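Local atomic coordinates of 16S rRNA aminocarboxypropyltransferase (Vulcanisaeta distributa, PDB entry 5APG), a protein that probably catalyses transfer of the 3-amino-3-carboxypropyl group of S-adenosylmethionine onto N1-methylpseudouridine in 16S rRNA, the last step of that nucleotide's hypermodification. Residues A[114-117]-A[118-122]; A[82-85]-A[86-90]; A[69-73]-A[74-78]. All blocks are in the same frame, centred on the assembly; numbering follows the deposited sequence.

Interaction 1 of 3, residues A[114-117]-A[118-122]; sequences EAVA and AALYI. With EEM ([(3S)-3-amino-4-hydroxy-4-oxo-butyl]-[[(2S,3S,4R,5R)-5-(6-aminopurin-9-yl)-3,4-dihydroxy-oxolan-2-yl]methyl]-methyl-selanium), chain D.
Glu114 accepts the amide of Ala118 at its carbonyl, and this 2.8 Å bond from Ala118 N to Glu114 O is the first of four successive i-to-i+4 bonds that join 114-117 to 118-122. The carboxylate leads off to a different part of the chain: OE2 takes the Ala99 amide, while OE1 is held by Ser111 and Asn100, so the buried carboxylate has several donors around it, which would probably favour its charged form. Ala115 comes next, with its carbonyl receiving Ala119 N at 3.0 Å. Its methyl faces the ligand. CB lies 3.4 Å from N9 of the selenium analogue of S-adenosylmethionine, almost straight above that nitrogen over one face of the adenine, and reaches C1' of the ribose as well. A side chain this small lets the helix backbone come close to the glycosidic bond. At Val116 the partner is Leu120, whose amide bonds to Val116 O with an N-H...O angle of 168°. Their side chains run alongside each other and point the same way. CG1, placed opposite the backbone N (chi1 167°), meets Leu120 CD1 at 4.0 Å; Leu120 CG also lies beside Val116 O, at 3.3 Å. Val116 packs on Leu68 of strand 66-70, whereas Leu120 turns to helix 126-133. Ala117 closes the series by accepting Tyr121 N at 2.9 Å. Its own methyl touches Leu133, and the Tyr121 ring swings out to helix 141-153. Ala115, Ala117, Ala118 and Ala119 present only methyl groups where sheet, neighbouring helices and ligand converge. This is a buried helix of the SPOUT fold, whose Ala115 contributes to the wall of the S-adenosylmethionine pocket over the adenine.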
loop_
_atom_site.group_PDB
_atom_site.type_symbol
_atom_site.label_atom_id
_atom_site.label_comp_id
_atom_site.label_asym_id
_atom_site.label_seq_id
_atom_site.Cartn_x
_atom_site.Cartn_y
_atom_site.Cartn_z
ATOM N N GLU A 114 3.540 2.843 4.882
ATOM C CA GLU A 114 2.660 3.914 4.416
ATOM C C GLU A 114 1.482 3.329 3.647
ATOM O O GLU A 114 0.353 3.814 3.739
ATOM C CB GLU A 114 3.421 4.906 3.530
ATOM C CG GLU A 114 4.330 5.873 4.292
ATOM C CD GLU A 114 5.326 6.563 3.378
ATOM O OE1 GLU A 114 6.097 5.852 2.704
ATOM O OE2 GLU A 114 5.332 7.811 3.318
ATOM N N ALA A 115 1.753 2.285 2.878
ATOM C CA ALA A 115 0.703 1.635 2.112
ATOM C C ALA A 115 -0.322 0.970 3.016
ATOM O O ALA A 115 -1.525 1.064 2.773
ATOM C CB ALA A 115 1.290 0.630 1.177
ATOM N N VAL A 116 0.160 0.281 4.047
ATOM C CA VAL A 116 -0.729 -0.340 5.021
ATOM C C VAL A 116 -1.593 0.728 5.689
ATOM O O VAL A 116 -2.809 0.581 5.793
ATOM C CB VAL A 116 0.065 -1.128 6.090
ATOM C CG1 VAL A 116 -0.831 -1.510 7.269
ATOM C CG2 VAL A 116 0.697 -2.376 5.464
ATOM N N ALA A 117 -0.967 1.817 6.119
ATOM C CA ALA A 117 -1.698 2.888 6.792
ATOM C C ALA A 117 -2.722 3.547 5.869
ATOM O O ALA A 117 -3.845 3.831 6.283
ATOM C CB ALA A 117 -0.733 3.922 7.322
ATOM N N ALA A 118 -2.327 3.803 4.623
ATOM C CA ALA A 118 -3.251 4.365 3.639
ATOM C C ALA A 118 -4.465 3.459 3.433
ATOM O O ALA A 118 -5.607 3.929 3.406
ATOM C CB ALA A 118 -2.538 4.605 2.310
ATOM N N ALA A 119 -4.216 2.161 3.285
ATOM C CA ALA A 119 -5.292 1.200 3.093
ATOM C C ALA A 119 -6.242 1.216 4.288
ATOM O O ALA A 119 -7.463 1.252 4.123
ATOM C CB ALA A 119 -4.730 -0.203 2.875
ATOM N N LEU A 120 -5.671 1.184 5.488
ATOM C CA LEU A 120 -6.456 1.251 6.720
ATOM C C LEU A 120 -7.309 2.518 6.780
ATOM O O LEU A 120 -8.506 2.465 7.076
ATOM C CB LEU A 120 -5.534 1.194 7.943
ATOM C CG LEU A 120 -4.850 -0.144 8.235
ATOM C CD1 LEU A 120 -3.860 -0.010 9.394
ATOM C CD2 LEU A 120 -5.882 -1.217 8.530
ATOM N N TYR A 121 -6.682 3.657 6.510
ATOM C CA TYR A 121 -7.378 4.940 6.552
ATOM C C TYR A 121 -8.572 4.954 5.593
ATOM O O TYR A 121 -9.689 5.306 5.977
ATOM C CB TYR A 121 -6.411 6.076 6.211
ATOM C CG TYR A 121 -6.944 7.457 6.530
ATOM C CD1 TYR A 121 -7.861 8.085 5.693
ATOM C CD2 TYR A 121 -6.530 8.135 7.672
ATOM C CE1 TYR A 121 -8.349 9.348 5.985
ATOM C CE2 TYR A 121 -7.013 9.398 7.974
ATOM C CZ TYR A 121 -7.920 9.998 7.127
ATOM O OH TYR A 121 -8.403 11.252 7.420
ATOM N N ILE A 122 -8.326 4.554 4.349
ATOM C CA ILE A 122 -9.355 4.566 3.309
ATOM C C ILE A 122 -10.532 3.666 3.683
ATOM O O ILE A 122 -11.687 3.981 3.394
ATOM C CB ILE A 122 -8.757 4.136 1.949
ATOM C CG1 ILE A 122 -7.857 5.246 1.404
ATOM C CG2 ILE A 122 -9.854 3.815 0.926
ATOM C CD1 ILE A 122 -6.791 4.747 0.456
HETATM C C2 EEM D . -0.509 -0.445 -3.851
HETATM N N3 EEM D . 0.352 -0.944 -3.016
HETATM C C4 EEM D . 1.413 -0.242 -2.660
HETATM C "C1'" EEM D . 2.644 -1.662 -0.978
HETATM C "C2'" EEM D . 2.912 -2.840 -1.948
HETATM C "C3'" EEM D . 4.298 -2.829 -2.043
HETATM C "C4'" EEM D . 4.838 -2.461 -0.868
HETATM C "C5'" EEM D . 6.030 -1.584 -0.975
HETATM O O EEM D . 8.846 -0.206 3.152
HETATM C C EEM D . 9.922 -0.543 2.741
HETATM O OXT EEM D . 10.790 -0.915 3.512
HETATM C CA EEM D . 10.203 -0.560 1.255
HETATM N N EEM D . 11.606 -0.806 1.069
HETATM C CB EEM D . 9.340 -1.669 0.672
HETATM C CG EEM D . 9.204 -1.634 -0.836
HETATM SE SE EEM D . 7.605 -2.647 -1.421
HETATM C CE EEM D . 7.579 -2.807 -3.351
HETATM O "O4'" EEM D . 3.696 -1.491 -0.290
HETATM O "O3'" EEM D . 4.832 -4.076 -2.637
HETATM O "O2'" EEM D . 2.509 -3.972 -1.170
HETATM N N9 EEM D . 2.455 -0.467 -1.846
HETATM C C8 EEM D . 3.205 0.616 -1.900
HETATM N N7 EEM D . 2.703 1.512 -2.719
HETATM C C5 EEM D . 1.560 1.012 -3.218
HETATM N N1 EEM D . -0.416 0.741 -4.413
HETATM C C6 EEM D . 0.595 1.511 -4.138
HETATM N N6 EEM D . 0.733 2.780 -4.735
#

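Interaction 2 of 3, residues A[82-85]-A[86-90]; sequences KFIR and GKFIR
Arg85 and Lys87 bracket a tight reversal centred on Gly86, whose positive phi (76°) and negative psi bring Lys87 N to 2.8 Å from Arg85 O in a weak hydrogen bond, close to a classic gamma turn. The chain thereby passes from the end of helix 73-83 into strand 89-91, and two residues of that returning limb come back over Ile84. The first is Phe88. Ile84 CG2 approaches CE2 of its ring obliquely at 3.6 Å, the two side chains crossing at roughly a right angle. One face of the same ring carries Lys87 CG, 3.6 Å above its centre, a CH-pi contact made by the aliphatic part of the lysine. The ammonium group of Lys87 reaches on to Ser40 OG and Leu38 O. The second is Arg90, whose guanidinium lies across Ile84. The Ile84 carbonyl oxygen stands over one face of the group, 2.9 Å from NH1, and with the oxygen there the N-H cannot aim at it, so the pair is no hydrogen bond. Ile84 CG1 covers the same face, 3.8 Å above the plane and toward the rim. It gets there from the hindered site between backbone N and carbonyl carbon (chi1 49°), while CG2 is left for Phe88. A salt bridge from Arg90 NH2 to Asp46 anchors the guanidinium. Behind these residues, Ile84 and Phe88 settle on Ile44 of strand 43-45. The Arg85 side chain is poorly ordered. Ile84 thus meets Phe88 with apolar carbons, but offers Arg90 both CG1 and a carbonyl oxygen over one face; the oxygen's partial negative charge probably suits the cation, while the directed partner is Asp46.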
loop_
_atom_site.group_PDB
_atom_site.type_symbol
_atom_site.label_atom_id
_atom_site.label_comp_id
_atom_site.label_asym_id
_atom_site.label_seq_id
_atom_site.Cartn_x
_atom_site.Cartn_y
_atom_site.Cartn_z
ATOM N N LYS A 82 3.791 -11.656 -12.073
ATOM C CA LYS A 82 4.031 -13.065 -12.371
ATOM C C LYS A 82 3.509 -14.042 -11.316
ATOM O O LYS A 82 3.295 -15.211 -11.625
ATOM C CB LYS A 82 5.530 -13.308 -12.587
ATOM C CG LYS A 82 6.100 -12.617 -13.819
ATOM C CD LYS A 82 7.331 -13.338 -14.359
ATOM C CE LYS A 82 8.427 -13.455 -13.312
ATOM N NZ LYS A 82 9.724 -13.865 -13.923
ATOM N N PHE A 83 3.289 -13.588 -10.085
ATOM C CA PHE A 83 3.018 -14.548 -9.013
ATOM C C PHE A 83 1.679 -14.424 -8.280
ATOM O O PHE A 83 1.405 -15.214 -7.378
ATOM C CB PHE A 83 4.151 -14.493 -7.985
ATOM C CG PHE A 83 5.496 -14.851 -8.552
ATOM C CD1 PHE A 83 5.859 -16.178 -8.717
ATOM C CD2 PHE A 83 6.397 -13.864 -8.918
ATOM C CE1 PHE A 83 7.094 -16.516 -9.241
ATOM C CE2 PHE A 83 7.636 -14.193 -9.439
ATOM C CZ PHE A 83 7.984 -15.520 -9.602
ATOM N N ILE A 84 0.837 -13.462 -8.644
ATOM C CA ILE A 84 -0.497 -13.427 -8.048
ATOM C C ILE A 84 -1.595 -13.360 -9.111
ATOM O O ILE A 84 -1.756 -12.355 -9.809
ATOM C CB ILE A 84 -0.660 -12.259 -7.038
ATOM C CG1 ILE A 84 -0.174 -10.938 -7.622
ATOM C CG2 ILE A 84 0.100 -12.554 -5.754
ATOM C CD1 ILE A 84 -0.288 -9.780 -6.658
ATOM N N ARG A 85 -2.338 -14.458 -9.223
ATOM C CA ARG A 85 -3.395 -14.591 -10.219
ATOM C C ARG A 85 -4.646 -15.234 -9.621
ATOM O O ARG A 85 -4.590 -16.355 -9.114
ATOM C CB ARG A 85 -2.911 -15.430 -11.404
ATOM C CG ARG A 85 -2.063 -14.677 -12.420
ATOM C CD ARG A 85 -0.960 -15.585 -12.955
ATOM N NE ARG A 85 -0.096 -14.913 -13.920
ATOM C CZ ARG A 85 0.324 -15.465 -15.052
ATOM N NH1 ARG A 85 -0.036 -16.703 -15.361
ATOM N NH2 ARG A 85 1.108 -14.780 -15.875
ATOM N N GLY A 86 -5.767 -14.520 -9.671
ATOM C CA GLY A 86 -7.056 -15.086 -9.303
ATOM C C GLY A 86 -7.325 -15.264 -7.814
ATOM O O GLY A 86 -8.469 -15.177 -7.372
ATOM N N LYS A 87 -6.269 -15.512 -7.047
ATOM C CA LYS A 87 -6.381 -15.857 -5.633
ATOM C C LYS A 87 -6.898 -14.700 -4.765
ATOM O O LYS A 87 -7.520 -14.922 -3.722
ATOM C CB LYS A 87 -5.012 -16.333 -5.136
ATOM C CG LYS A 87 -4.864 -16.564 -3.638
ATOM C CD LYS A 87 -3.508 -17.211 -3.349
ATOM C CE LYS A 87 -3.199 -17.302 -1.857
ATOM N NZ LYS A 87 -4.098 -18.217 -1.102
ATOM N N PHE A 88 -6.651 -13.469 -5.204
ATOM C CA PHE A 88 -6.913 -12.291 -4.382
ATOM C C PHE A 88 -7.862 -11.284 -5.026
ATOM O O PHE A 88 -8.186 -11.376 -6.211
ATOM C CB PHE A 88 -5.610 -11.560 -4.077
ATOM C CG PHE A 88 -4.550 -12.417 -3.451
ATOM C CD1 PHE A 88 -4.549 -12.659 -2.089
ATOM C CD2 PHE A 88 -3.544 -12.969 -4.228
ATOM C CE1 PHE A 88 -3.569 -13.445 -1.512
ATOM C CE2 PHE A 88 -2.562 -13.756 -3.659
ATOM C CZ PHE A 88 -2.574 -13.991 -2.297
ATOM N N ILE A 89 -8.287 -10.312 -4.225
ATOM C CA ILE A 89 -8.921 -9.108 -4.736
ATOM C C ILE A 89 -7.843 -8.027 -4.830
ATOM O O ILE A 89 -7.481 -7.396 -3.832
ATOM C CB ILE A 89 -10.088 -8.646 -3.844
ATOM C CG1 ILE A 89 -11.182 -9.720 -3.824
ATOM C CG2 ILE A 89 -10.669 -7.334 -4.355
ATOM C CD1 ILE A 89 -12.175 -9.571 -2.693
ATOM N N ARG A 90 -7.329 -7.832 -6.043
ATOM C CA ARG A 90 -6.151 -7.000 -6.265
ATOM C C ARG A 90 -6.530 -5.534 -6.409
ATOM O O ARG A 90 -7.345 -5.178 -7.260
ATOM C CB ARG A 90 -5.396 -7.474 -7.512
ATOM C CG ARG A 90 -4.954 -8.932 -7.445
ATOM C CD ARG A 90 -4.451 -9.429 -8.799
ATOM N NE ARG A 90 -3.185 -8.811 -9.184
ATOM C CZ ARG A 90 -2.509 -9.122 -10.285
ATOM N NH1 ARG A 90 -2.979 -10.049 -11.112
ATOM N NH2 ARG A 90 -1.363 -8.513 -10.561
#

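Interaction 3 of 3, residues A[69-73]-A[74-78]; sequences IDCSW and KRAVD. With EEM ([(3S)-3-amino-4-hydroxy-4-oxo-butyl]-[[(2S,3S,4R,5R)-5-(6-aminopurin-9-yl)-3,4-dihydroxy-oxolan-2-yl]methyl]-methyl-selanium), chain D.
Trp73 and Ala76 meet where the Ala76 methyl comes obliquely to within 3.8 Å of Trp73 CE3, and together with Cys71 they line the site of the selenonium methyl of the bound S-adenosylmethionine analogue. That methyl, CE, sits over the centre of the indole, 3.7 Å above its plane. Ala76 CB and Cys71 SG approach it too. The adenine comes in at the rim of the indole, with ligand N7 lying in plane at the edge, 3.5 Å from Trp73 CZ2. Two backbone oxygens of 69-73 also meet the ligand: Ile69 O takes a hydrogen bond of 2.7 Å from ligand O3' and a weak one from O2', and Cys71 O lies only 2.9 Å from CG, the carbon of the aminocarboxypropyl chain bonded to selenium. Further out, Trp73 NE1 donates to Leu110 O, which fixes the turn of the indole. Cys71 puts SG between its backbone N and carbonyl carbon (chi1 61°), against Ala76 CA at 3.7 Å. Ser72 is the N-cap of helix 73-83. Its OG receives a weak bond from Arg75 N, and its carbonyl receives the same amide at 3.1 Å, from well above the carbonyl plane. On the outer side, Arg75 NH2 reaches Asp78 OD2 at its anti side, 3.2 Å away, in a salt bridge across one turn. Asp70, whose OD1 lies beside ligand CB, is gripped by Arg9, Asn18 and Thr112. An indole face, a thiol sulfur and a methyl thus line the site of the cofactor's methyl, and the carbonyl of Cys71 stands at CG; the indole face and the carbonyl would probably suit the positive charge of the selenonium.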
loop_
_atom_site.group_PDB
_atom_site.type_symbol
_atom_site.label_atom_id
_atom_site.label_comp_id
_atom_site.label_asym_id
_atom_site.label_seq_id
_atom_site.Cartn_x
_atom_site.Cartn_y
_atom_site.Cartn_z
ATOM N N ILE A 69 2.710 -8.009 -0.521
ATOM C CA ILE A 69 4.031 -8.547 -0.792
ATOM C C ILE A 69 5.052 -7.444 -0.549
ATOM O O ILE A 69 4.957 -6.361 -1.131
ATOM C CB ILE A 69 4.156 -9.077 -2.234
ATOM C CG1 ILE A 69 3.226 -10.277 -2.445
ATOM C CG2 ILE A 69 5.599 -9.475 -2.527
ATOM C CD1 ILE A 69 3.036 -10.654 -3.911
ATOM N N ASP A 70 6.011 -7.703 0.333
ATOM C CA ASP A 70 7.089 -6.754 0.570
ATOM C C ASP A 70 8.330 -7.173 -0.212
ATOM O O ASP A 70 8.867 -8.261 -0.012
ATOM C CB ASP A 70 7.411 -6.648 2.064
ATOM C CG ASP A 70 8.575 -5.714 2.348
ATOM O OD1 ASP A 70 8.351 -4.490 2.442
ATOM O OD2 ASP A 70 9.714 -6.198 2.481
ATOM N N CYS A 71 8.774 -6.305 -1.112
ATOM C CA CYS A 71 9.945 -6.574 -1.940
ATOM C C CYS A 71 10.575 -5.246 -2.312
ATOM O O CYS A 71 10.074 -4.207 -1.919
ATOM C CB CYS A 71 9.555 -7.367 -3.186
ATOM S SG CYS A 71 8.385 -6.504 -4.272
ATOM N N SER A 72 11.669 -5.257 -3.060
ATOM C CA SER A 72 12.234 -4.000 -3.531
ATOM C C SER A 72 11.350 -3.438 -4.638
ATOM O O SER A 72 10.676 -4.193 -5.339
ATOM C CB SER A 72 13.664 -4.193 -4.036
ATOM O OG SER A 72 13.666 -4.908 -5.258
ATOM N N TRP A 73 11.342 -2.119 -4.798
ATOM C CA TRP A 73 10.566 -1.515 -5.877
ATOM C C TRP A 73 11.135 -1.887 -7.242
ATOM O O TRP A 73 10.411 -1.913 -8.238
ATOM C CB TRP A 73 10.500 0.006 -5.719
ATOM C CG TRP A 73 9.344 0.439 -4.860
ATOM C CD1 TRP A 73 9.401 0.908 -3.581
ATOM C CD2 TRP A 73 7.956 0.410 -5.218
ATOM N NE1 TRP A 73 8.133 1.187 -3.124
ATOM C CE2 TRP A 73 7.228 0.884 -4.108
ATOM C CE3 TRP A 73 7.258 0.033 -6.371
ATOM C CZ2 TRP A 73 5.841 0.999 -4.116
ATOM C CZ3 TRP A 73 5.876 0.144 -6.378
ATOM C CH2 TRP A 73 5.182 0.624 -5.257
ATOM N N LYS A 74 12.427 -2.198 -7.284
ATOM C CA LYS A 74 13.065 -2.617 -8.528
ATOM C C LYS A 74 12.511 -3.955 -9.015
ATOM O O LYS A 74 12.486 -4.224 -10.216
ATOM C CB LYS A 74 14.586 -2.701 -8.357
ATOM C CG LYS A 74 15.331 -3.004 -9.654
ATOM C CD LYS A 74 16.803 -2.631 -9.568
ATOM C CE LYS A 74 17.547 -3.063 -10.824
ATOM N NZ LYS A 74 16.982 -2.440 -12.057
ATOM N N ARG A 75 12.051 -4.784 -8.081
ATOM C CA ARG A 75 11.484 -6.090 -8.418
ATOM C C ARG A 75 9.955 -6.121 -8.386
ATOM O O ARG A 75 9.350 -7.114 -8.789
ATOM C CB ARG A 75 12.015 -7.167 -7.465
ATOM C CG ARG A 75 13.482 -7.517 -7.648
ATOM C CD ARG A 75 13.690 -9.010 -7.441
ATOM N NE ARG A 75 12.816 -9.790 -8.315
ATOM C CZ ARG A 75 12.514 -11.069 -8.128
ATOM N NH1 ARG A 75 13.011 -11.728 -7.088
ATOM N NH2 ARG A 75 11.709 -11.693 -8.979
ATOM N N ALA A 76 9.339 -5.043 -7.906
ATOM C CA ALA A 76 7.909 -5.045 -7.591
ATOM C C ALA A 76 7.011 -5.405 -8.774
ATOM O O ALA A 76 6.069 -6.184 -8.625
ATOM C CB ALA A 76 7.499 -3.692 -7.026
ATOM N N VAL A 77 7.292 -4.846 -9.946
ATOM C CA VAL A 77 6.449 -5.113 -11.107
ATOM C C VAL A 77 6.532 -6.583 -11.495
ATOM O O VAL A 77 5.511 -7.245 -11.660
ATOM C CB VAL A 77 6.832 -4.235 -12.313
ATOM C CG1 VAL A 77 5.972 -4.589 -13.515
ATOM C CG2 VAL A 77 6.671 -2.764 -11.964
ATOM N N ASP A 78 7.750 -7.099 -11.614
ATOM C CA ASP A 78 7.953 -8.494 -11.988
ATOM C C ASP A 78 7.269 -9.456 -11.014
ATOM O O ASP A 78 6.618 -10.415 -11.428
ATOM C CB ASP A 78 9.447 -8.810 -12.065
ATOM C CG ASP A 78 9.716 -10.222 -12.535
ATOM O OD1 ASP A 78 9.550 -10.483 -13.745
ATOM O OD2 ASP A 78 10.090 -11.070 -11.697
HETATM C C2 EEM D . -0.509 -0.445 -3.851
HETATM N N3 EEM D . 0.352 -0.944 -3.016
HETATM C C4 EEM D . 1.413 -0.242 -2.660
HETATM C "C1'" EEM D . 2.644 -1.662 -0.978
HETATM C "C2'" EEM D . 2.912 -2.840 -1.948
HETATM C "C3'" EEM D . 4.298 -2.829 -2.043
HETATM C "C4'" EEM D . 4.838 -2.461 -0.868
HETATM C "C5'" EEM D . 6.030 -1.584 -0.975
HETATM O O EEM D . 8.846 -0.206 3.152
HETATM C C EEM D . 9.922 -0.543 2.741
HETATM O OXT EEM D . 10.790 -0.915 3.512
HETATM C CA EEM D . 10.203 -0.560 1.255
HETATM N N EEM D . 11.606 -0.806 1.069
HETATM C CB EEM D . 9.340 -1.669 0.672
HETATM C CG EEM D . 9.204 -1.634 -0.836
HETATM SE SE EEM D . 7.605 -2.647 -1.421
HETATM C CE EEM D . 7.579 -2.807 -3.351
HETATM O "O4'" EEM D . 3.696 -1.491 -0.290
HETATM O "O3'" EEM D . 4.832 -4.076 -2.637
HETATM O "O2'" EEM D . 2.509 -3.972 -1.170
HETATM N N9 EEM D . 2.455 -0.467 -1.846
HETATM C C8 EEM D . 3.205 0.616 -1.900
HETATM N N7 EEM D . 2.703 1.512 -2.719
HETATM C C5 EEM D . 1.560 1.012 -3.218
HETATM N N1 EEM D . -0.416 0.741 -4.413
HETATM C C6 EEM D . 0.595 1.511 -4.138
HETATM N N6 EEM D . 0.733 2.780 -4.735
HETATM O O HOH W 1 9.564 -3.168 -10.627
#

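Interaction 1 is wholly buried in the core, whereas interactions 2 and 3 each combine buried and exposed residues. The ligand joins interactions 1 and 3: one meets the adenine and ribose with a bare methyl from a helix, the other meets ribose hydroxyls and the selenonium with carbonyls, an indole and a sulfur. They do not touch, their nearest atoms lying about 7 Å apart. Interactions 2 and 3 share helix 73-83, at its exit and its start respectively, and pack through Ile84 CG2 on Ile69 CD1. Regular helix bonding dominates 114-122, capping and ligand bonds 69-78, and apolar packing under charged groups 82-90.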